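Local coordinates for NOL1/NOP2/sun family protein (Enterococcus faecium, PDB 3M4X) that probably methylates cytosine bases of ribosomal RNA with S-adenosylmethionine as the methyl donor, at residues P63-S67 and S93-T99; Y88-A94 and P116-Q122; I221-N226 and F302-N306. One frame throughout, in Å; residues are numbered along the deposited sequence.

Interaction 1: residues P63-S67 and S93-T99; sequences PAPYS and SAMIVGT
The loop before strand 70-72, in the N-terminal RsmF domain, docks on the start of helix 95-101 through Tyr66 and Ser67, which meet Met95, Ile96 and Thr99. Thr99 OG1 donates the one hydrogen bond between the segments, 2.7 Å to Tyr66 O. The donor lies in the carbonyl plane, at 146° to the C=O bond. A chi1 of -65° sets this hydroxyl anti to the threonine's own carbonyl carbon and turns it to the loop. Alongside this bond the packing is apolar. Ile96 CD1 reaches Tyr66 CB at 3.9 Å, the two side chains crossing at a slant, while Ser93 CA comes within 3.9 Å of Tyr66 CD1. Pro65 CB sits over the centre of one ring face, and beyond the ring Tyr66 OH bonds Gln291 O. The extended side chain of selenomethionine Met95 reaches the loop at two further points: Met95 SE lies 3.9 Å from Ala64 CB and the same distance, 3.9 Å, from Ser67 CB. The buried seam joins the N-terminal domain, probably the RRM-like one, to the helix preceding strand 108-111, as expected where that domain packs on the Rossmann-like methyltransferase fold of RsmB/F enzymes.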
loop_
_atom_site.group_PDB
_atom_site.type_symbol
_atom_site.label_atom_id
_atom_site.label_comp_id
_atom_site.label_asym_id
_atom_site.label_seq_id
_atom_site.Cartn_x
_atom_site.Cartn_y
_atom_site.Cartn_z
ATOM N N PRO A 63 -7.439 16.935 9.757
ATOM C CA PRO A 63 -6.500 15.815 9.853
ATOM C C PRO A 63 -7.236 14.533 10.233
ATOM O O PRO A 63 -8.231 14.604 10.954
ATOM C CB PRO A 63 -5.573 16.239 10.993
ATOM C CG PRO A 63 -6.460 17.132 11.861
ATOM C CD PRO A 63 -7.301 17.894 10.869
ATOM N N ALA A 64 -6.768 13.389 9.741
ATOM C CA ALA A 64 -7.302 12.100 10.182
ATOM C C ALA A 64 -6.677 11.680 11.515
ATOM O O ALA A 64 -5.527 12.009 11.796
ATOM C CB ALA A 64 -7.062 11.041 9.126
ATOM N N PRO A 65 -7.426 10.924 12.329
ATOM C CA PRO A 65 -6.989 10.567 13.685
ATOM C C PRO A 65 -5.816 9.593 13.731
ATOM O O PRO A 65 -5.041 9.628 14.685
ATOM C CB PRO A 65 -8.224 9.872 14.293
ATOM C CG PRO A 65 -9.324 10.034 13.313
ATOM C CD PRO A 65 -8.707 10.294 11.977
ATOM N N TYR A 66 -5.692 8.727 12.733
ATOM C CA TYR A 66 -4.785 7.591 12.857
ATOM C C TYR A 66 -3.614 7.560 11.869
ATOM O O TYR A 66 -3.004 6.516 11.689
ATOM C CB TYR A 66 -5.555 6.267 12.762
ATOM C CG TYR A 66 -6.759 6.176 13.675
ATOM C CD1 TYR A 66 -8.026 5.971 13.153
ATOM C CD2 TYR A 66 -6.634 6.313 15.050
ATOM C CE1 TYR A 66 -9.136 5.899 13.970
ATOM C CE2 TYR A 66 -7.749 6.244 15.880
ATOM C CZ TYR A 66 -8.993 6.039 15.328
ATOM O OH TYR A 66 -10.109 5.954 16.122
ATOM N N SER A 67 -3.308 8.682 11.226
ATOM C CA SER A 67 -2.054 8.787 10.476
ATOM C C SER A 67 -1.555 10.218 10.351
ATOM O O SER A 67 -2.321 11.124 10.072
ATOM C CB SER A 67 -2.175 8.169 9.075
ATOM O OG SER A 67 -1.175 8.701 8.211
ATOM N N SER A 93 -10.110 4.333 9.877
ATOM C CA SER A 93 -9.632 3.343 10.834
ATOM C C SER A 93 -8.624 2.382 10.204
ATOM O O SER A 93 -7.736 1.868 10.881
ATOM C CB SER A 93 -10.787 2.596 11.522
ATOM O OG SER A 93 -11.292 1.538 10.732
ATOM N N ALA A 94 -8.763 2.144 8.909
ATOM C CA ALA A 94 -7.815 1.287 8.197
ATOM C C ALA A 94 -6.386 1.853 8.266
ATOM O O ALA A 94 -5.405 1.109 8.255
ATOM C CB ALA A 94 -8.253 1.094 6.748
HETATM N N MSE A 95 -6.274 3.174 8.361
HETATM C CA MSE A 95 -4.958 3.812 8.430
HETATM C C MSE A 95 -4.184 3.398 9.674
HETATM O O MSE A 95 -2.964 3.572 9.741
HETATM C CB MSE A 95 -5.087 5.326 8.411
HETATM C CG MSE A 95 -5.718 5.896 7.155
HETATM SE SE MSE A 95 -5.666 7.852 7.286
HETATM C CE MSE A 95 -6.798 8.291 5.752
ATOM N N ILE A 96 -4.893 2.869 10.666
ATOM C CA ILE A 96 -4.257 2.510 11.931
ATOM C C ILE A 96 -3.234 1.402 11.713
ATOM O O ILE A 96 -2.227 1.323 12.405
ATOM C CB ILE A 96 -5.290 2.048 12.987
ATOM C CG1 ILE A 96 -4.658 2.023 14.377
ATOM C CG2 ILE A 96 -5.840 0.663 12.644
ATOM C CD1 ILE A 96 -4.080 3.330 14.793
ATOM N N VAL A 97 -3.499 0.553 10.731
ATOM C CA VAL A 97 -2.684 -0.629 10.520
ATOM C C VAL A 97 -1.284 -0.237 10.060
ATOM O O VAL A 97 -0.289 -0.637 10.668
ATOM C CB VAL A 97 -3.362 -1.561 9.503
ATOM C CG1 VAL A 97 -2.489 -2.746 9.208
ATOM C CG2 VAL A 97 -4.714 -2.000 10.041
ATOM N N GLY A 98 -1.216 0.577 9.007
ATOM C CA GLY A 98 0.049 1.088 8.512
ATOM C C GLY A 98 0.785 1.904 9.546
ATOM O O GLY A 98 2.011 1.868 9.643
ATOM N N THR A 99 0.039 2.638 10.351
ATOM C CA THR A 99 0.675 3.446 11.381
ATOM C C THR A 99 1.289 2.560 12.469
ATOM O O THR A 99 2.422 2.784 12.889
ATOM C CB THR A 99 -0.308 4.459 11.962
ATOM O OG1 THR A 99 -0.670 5.383 10.929
ATOM C CG2 THR A 99 0.316 5.216 13.127
#

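Interaction 2: residues Y88-A94 and P116-Q122; sequences YSQEPSA and PGGKSTQ
Tyr88, at the edge of the N-terminal antiparallel sheet, lies against Gly117, Gly118 and Thr121 of the glycine-rich turn and helix that follow strand 108-111, consistent with the S-adenosylmethionine-binding loop of class I methyltransferases. Chi1 of -160° carries the tyrosine ring away from its backbone N and over this turn. Tyr88 CB starts 4.1 Å from Thr121 CG2. The same methyl then stands over one ring face, displaced toward the rim and nearest Tyr88 CG at 3.7 Å, a CH-pi contact. Farther along, Tyr88 CE2 meets Gly118 CA at 3.5 Å and Tyr88 CZ meets Gly117 C at 3.6 Å. At the tip, Tyr88 OH lies close to Pro116 O, 3.2 Å away, but the angle is too poor for a hydrogen bond. The ring therefore packs directly on backbone at the N-cap, Gly117, and the first helical residue. Beside it the extended side chain of Gln90 holds its amide between two partners: Gln90 OE1 accepts from Arg41 NE, and Gln90 NE2 donates to Gln122 OE1 at 2.8 Å. That bond is nearly straight at 164°, yet NE2 approaches from 43° above the carbonyl plane of Gln122.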
loop_
_atom_site.group_PDB
_atom_site.type_symbol
_atom_site.label_atom_id
_atom_site.label_comp_id
_atom_site.label_asym_id
_atom_site.label_seq_id
_atom_site.Cartn_x
_atom_site.Cartn_y
_atom_site.Cartn_z
ATOM N N TYR A 88 -3.958 9.209 -1.767
ATOM C CA TYR A 88 -4.428 7.836 -1.733
ATOM C C TYR A 88 -5.641 7.812 -0.817
ATOM O O TYR A 88 -5.542 8.175 0.358
ATOM C CB TYR A 88 -3.345 6.898 -1.184
ATOM C CG TYR A 88 -3.571 5.463 -1.568
ATOM C CD1 TYR A 88 -2.935 4.922 -2.676
ATOM C CD2 TYR A 88 -4.443 4.648 -0.840
ATOM C CE1 TYR A 88 -3.149 3.614 -3.049
ATOM C CE2 TYR A 88 -4.660 3.333 -1.209
ATOM C CZ TYR A 88 -4.012 2.827 -2.318
ATOM O OH TYR A 88 -4.212 1.527 -2.708
ATOM N N SER A 89 -6.791 7.421 -1.347
ATOM C CA SER A 89 -7.977 7.337 -0.498
ATOM C C SER A 89 -7.951 6.045 0.310
ATOM O O SER A 89 -7.652 4.976 -0.214
ATOM C CB SER A 89 -9.277 7.488 -1.300
ATOM O OG SER A 89 -9.386 6.497 -2.299
ATOM N N GLN A 90 -8.237 6.174 1.599
ATOM C CA GLN A 90 -8.155 5.070 2.547
ATOM C C GLN A 90 -9.073 5.395 3.716
ATOM O O GLN A 90 -9.068 6.526 4.213
ATOM C CB GLN A 90 -6.721 4.915 3.048
ATOM C CG GLN A 90 -6.522 3.712 3.935
ATOM C CD GLN A 90 -5.117 3.590 4.463
ATOM O OE1 GLN A 90 -4.373 4.573 4.530
ATOM N NE2 GLN A 90 -4.740 2.380 4.851
ATOM N N GLU A 91 -9.876 4.432 4.156
ATOM C CA GLU A 91 -10.821 4.732 5.227
ATOM C C GLU A 91 -10.054 4.940 6.528
ATOM O O GLU A 91 -9.049 4.283 6.769
ATOM C CB GLU A 91 -11.894 3.652 5.344
ATOM C CG GLU A 91 -11.571 2.523 6.286
ATOM C CD GLU A 91 -12.141 2.737 7.674
ATOM O OE1 GLU A 91 -12.754 3.800 7.946
ATOM O OE2 GLU A 91 -11.970 1.822 8.494
ATOM N N PRO A 92 -10.496 5.906 7.342
ATOM C CA PRO A 92 -9.781 6.374 8.536
ATOM C C PRO A 92 -9.303 5.329 9.541
ATOM O O PRO A 92 -8.168 5.450 10.009
ATOM C CB PRO A 92 -10.776 7.348 9.167
ATOM C CG PRO A 92 -11.423 7.957 7.967
ATOM C CD PRO A 92 -11.578 6.834 6.969
ATOM N N SER A 93 -10.110 4.333 9.877
ATOM C CA SER A 93 -9.632 3.343 10.834
ATOM C C SER A 93 -8.624 2.382 10.204
ATOM O O SER A 93 -7.736 1.868 10.881
ATOM C CB SER A 93 -10.787 2.596 11.522
ATOM O OG SER A 93 -11.292 1.538 10.732
ATOM N N ALA A 94 -8.763 2.144 8.909
ATOM C CA ALA A 94 -7.815 1.287 8.197
ATOM C C ALA A 94 -6.386 1.853 8.266
ATOM O O ALA A 94 -5.405 1.109 8.255
ATOM C CB ALA A 94 -8.253 1.094 6.748
ATOM N N PRO A 116 -6.325 -3.359 -1.657
ATOM C CA PRO A 116 -6.019 -2.557 -2.852
ATOM C C PRO A 116 -4.659 -1.849 -2.821
ATOM O O PRO A 116 -4.163 -1.433 -3.880
ATOM C CB PRO A 116 -7.134 -1.498 -2.868
ATOM C CG PRO A 116 -8.038 -1.810 -1.719
ATOM C CD PRO A 116 -7.287 -2.677 -0.775
ATOM N N GLY A 117 -4.075 -1.704 -1.633
ATOM C CA GLY A 117 -2.738 -1.147 -1.492
ATOM C C GLY A 117 -2.684 -0.020 -0.468
ATOM O O GLY A 117 -1.698 0.705 -0.389
ATOM N N GLY A 118 -3.746 0.124 0.316
ATOM C CA GLY A 118 -3.795 1.129 1.364
ATOM C C GLY A 118 -2.618 1.042 2.321
ATOM O O GLY A 118 -1.962 2.038 2.609
ATOM N N LYS A 119 -2.327 -0.153 2.819
ATOM C CA LYS A 119 -1.229 -0.291 3.775
ATOM C C LYS A 119 0.167 -0.302 3.139
ATOM O O LYS A 119 1.101 0.261 3.709
ATOM C CB LYS A 119 -1.448 -1.508 4.683
ATOM C CG LYS A 119 -2.761 -1.447 5.467
ATOM C CD LYS A 119 -3.952 -1.745 4.559
ATOM C CE LYS A 119 -5.296 -1.357 5.180
ATOM N NZ LYS A 119 -5.769 -2.347 6.186
ATOM N N SER A 120 0.319 -0.912 1.959
ATOM C CA SER A 120 1.644 -1.020 1.360
ATOM C C SER A 120 2.104 0.384 1.121
ATOM O O SER A 120 3.279 0.718 1.228
ATOM C CB SER A 120 1.603 -1.738 0.009
ATOM O OG SER A 120 0.829 -2.907 0.074
ATOM N N THR A 121 1.127 1.203 0.788
ATOM C CA THR A 121 1.362 2.547 0.332
ATOM C C THR A 121 1.787 3.413 1.525
ATOM O O THR A 121 2.678 4.244 1.402
ATOM C CB THR A 121 0.095 3.021 -0.434
ATOM O OG1 THR A 121 0.416 3.244 -1.817
ATOM C CG2 THR A 121 -0.529 4.222 0.196
ATOM N N GLN A 122 1.222 3.170 2.709
ATOM C CA GLN A 122 1.754 3.870 3.881
ATOM C C GLN A 122 3.121 3.332 4.338
ATOM O O GLN A 122 3.954 4.087 4.854
ATOM C CB GLN A 122 0.733 4.041 5.045
ATOM C CG GLN A 122 -0.008 2.823 5.488
ATOM C CD GLN A 122 -1.321 3.133 6.255
ATOM O OE1 GLN A 122 -2.279 2.350 6.182
ATOM N NE2 GLN A 122 -1.355 4.255 7.011
#

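Interaction 3: residues I221-N226 and F302-N306; sequences IKMLKN and FHGQN
Gly304 O receives the side-chain amide of Asn226: ND2 donates to it at 2.7 Å along a nearly straight 171° line. The oxygen lies close to the amide plane of Asn226, whereas ND2 stands 43° out of the glycine's carbonyl plane. With chi1 at -178° the asparagine side chain swings away from its own backbone N and reaches over the loop. Asn226 CA adds a CA-H...O contact of 3.5 Å to the same Gly304 O. Next to this polar grip the Phe302 ring is wedged between the helix end and the loop. Ile221 CG2 touches Phe302 CE1 at 3.7 Å, and Leu224 CB comes obliquely to Phe302 CD2 at 3.8 Å. Lys225 O lies at the ring edge, 3.4 Å from Phe302 CD2, while Gly304 N lies over the centre of one face as the loop folds back on its own phenylalanine. One water bridges the segments, giving a hydrogen to Leu224 O and accepting one from Asn306 N at 2.6 Å. Phe302 also pairs by backbone with Lys227 and Gly228, so the contact closes the end where strand 295-302 runs antiparallel to strand 228-234, the reversed strand characteristic of class I methyltransferase sheets.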
loop_
_atom_site.group_PDB
_atom_site.type_symbol
_atom_site.label_atom_id
_atom_site.label_comp_id
_atom_site.label_asym_id
_atom_site.label_seq_id
_atom_site.Cartn_x
_atom_site.Cartn_y
_atom_site.Cartn_z
ATOM N N ILE A 221 4.814 -16.366 9.895
ATOM C CA ILE A 221 5.817 -16.429 10.950
ATOM C C ILE A 221 7.137 -17.046 10.487
ATOM O O ILE A 221 8.211 -16.677 10.988
ATOM C CB ILE A 221 5.296 -17.152 12.198
ATOM C CG1 ILE A 221 4.160 -16.344 12.814
ATOM C CG2 ILE A 221 6.398 -17.308 13.217
ATOM C CD1 ILE A 221 3.835 -16.734 14.211
ATOM N N LYS A 222 7.068 -17.959 9.521
ATOM C CA LYS A 222 8.289 -18.553 8.978
ATOM C C LYS A 222 9.159 -17.531 8.214
ATOM O O LYS A 222 10.375 -17.721 8.028
ATOM C CB LYS A 222 7.955 -19.742 8.078
ATOM C CG LYS A 222 7.190 -20.852 8.774
ATOM C CD LYS A 222 7.120 -22.069 7.878
ATOM C CE LYS A 222 5.915 -22.934 8.184
ATOM N NZ LYS A 222 5.693 -23.896 7.053
HETATM N N MSE A 223 8.549 -16.437 7.776
HETATM C CA MSE A 223 9.292 -15.473 6.978
HETATM C C MSE A 223 9.918 -14.340 7.781
HETATM O O MSE A 223 10.494 -13.416 7.219
HETATM C CB MSE A 223 8.415 -14.968 5.841
HETATM C CG MSE A 223 8.048 -16.117 4.910
HETATM SE SE MSE A 223 7.002 -15.582 3.378
HETATM C CE MSE A 223 5.197 -15.459 4.188
ATOM N N LEU A 224 9.837 -14.453 9.102
ATOM C CA LEU A 224 10.314 -13.424 10.012
ATOM C C LEU A 224 11.767 -13.671 10.385
ATOM O O LEU A 224 12.162 -14.815 10.596
ATOM C CB LEU A 224 9.479 -13.450 11.290
ATOM C CG LEU A 224 8.582 -12.298 11.739
ATOM C CD1 LEU A 224 8.602 -11.081 10.808
ATOM C CD2 LEU A 224 7.159 -12.812 11.986
ATOM N N LYS A 225 12.564 -12.603 10.462
ATOM C CA LYS A 225 13.913 -12.718 10.995
ATOM C C LYS A 225 13.787 -12.848 12.498
ATOM O O LYS A 225 12.728 -12.602 13.053
ATOM C CB LYS A 225 14.750 -11.475 10.677
ATOM C CG LYS A 225 15.077 -11.247 9.211
ATOM C CD LYS A 225 15.666 -9.848 9.007
ATOM C CE LYS A 225 16.857 -9.584 9.946
ATOM N NZ LYS A 225 17.324 -8.163 9.844
ATOM N N ASN A 226 14.870 -13.223 13.161
ATOM C CA ASN A 226 14.911 -13.126 14.608
ATOM C C ASN A 226 14.692 -11.672 15.002
ATOM O O ASN A 226 15.387 -10.774 14.492
ATOM C CB ASN A 226 16.269 -13.599 15.143
ATOM C CG ASN A 226 16.344 -13.564 16.665
ATOM O OD1 ASN A 226 16.965 -12.679 17.241
ATOM N ND2 ASN A 226 15.700 -14.529 17.320
ATOM N N PHE A 302 8.828 -11.519 17.062
ATOM C CA PHE A 302 9.183 -12.931 16.969
ATOM C C PHE A 302 10.606 -13.155 17.492
ATOM O O PHE A 302 11.528 -12.445 17.099
ATOM C CB PHE A 302 9.073 -13.373 15.506
ATOM C CG PHE A 302 9.596 -14.746 15.232
ATOM C CD1 PHE A 302 8.905 -15.867 15.667
ATOM C CD2 PHE A 302 10.779 -14.918 14.519
ATOM C CE1 PHE A 302 9.373 -17.140 15.392
ATOM C CE2 PHE A 302 11.258 -16.179 14.259
ATOM C CZ PHE A 302 10.551 -17.296 14.694
ATOM N N HIS A 303 10.784 -14.138 18.377
ATOM C CA HIS A 303 12.088 -14.372 18.997
ATOM C C HIS A 303 12.739 -15.689 18.603
ATOM O O HIS A 303 13.813 -16.045 19.105
ATOM C CB HIS A 303 11.976 -14.261 20.519
ATOM C CG HIS A 303 11.471 -12.927 20.971
ATOM N ND1 HIS A 303 12.307 -11.857 21.204
ATOM C CD2 HIS A 303 10.212 -12.476 21.185
ATOM C CE1 HIS A 303 11.588 -10.808 21.565
ATOM N NE2 HIS A 303 10.314 -11.158 21.559
ATOM N N GLY A 304 12.097 -16.415 17.701
ATOM C CA GLY A 304 12.657 -17.666 17.233
ATOM C C GLY A 304 13.724 -17.414 16.186
ATOM O O GLY A 304 14.145 -16.269 15.963
ATOM N N GLN A 305 14.155 -18.480 15.529
ATOM C CA GLN A 305 15.179 -18.376 14.498
ATOM C C GLN A 305 14.768 -19.291 13.360
ATOM O O GLN A 305 14.978 -20.503 13.433
ATOM C CB GLN A 305 16.527 -18.823 15.070
ATOM C CG GLN A 305 17.691 -17.918 14.782
ATOM C CD GLN A 305 18.206 -18.077 13.373
ATOM O OE1 GLN A 305 17.555 -17.661 12.411
ATOM N NE2 GLN A 305 19.385 -18.686 13.239
ATOM N N ASN A 306 14.178 -18.726 12.313
ATOM C CA ASN A 306 13.660 -19.545 11.222
ATOM C C ASN A 306 14.720 -20.174 10.324
ATOM O O ASN A 306 15.806 -19.626 10.148
ATOM C CB ASN A 306 12.656 -18.772 10.385
ATOM C CG ASN A 306 11.339 -18.590 11.093
ATOM O OD1 ASN A 306 10.879 -17.463 11.308
ATOM N ND2 ASN A 306 10.726 -19.699 11.476
HETATM O O HOH W 1 14.351 -16.220 11.716
#

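Interactions 1 and 2 form one buried junction, their centres 8 Å apart, whereas interaction 3 lies about 27 Å from either, centre to centre. The first two share Ser93 and Ala94 and cross along the chain: 63-67, 88-94, 93-99, then 116-122. They touch through Met95 and Gln90, and Met95 O takes a weak hydrogen bond from Gln122 NE2. Together they seat the N-terminal domain on helix 95-101 and helix 118-127, joining it to the methyltransferase domain. Interaction 3, later in the chain, lies within the latter, where strand 295-302 of its Rossmann-like mixed sheet ends beside the end of helix 205-222. Strand 295-302 links the regions: Val297 packs on Ile96, and Phe302 ends the strand.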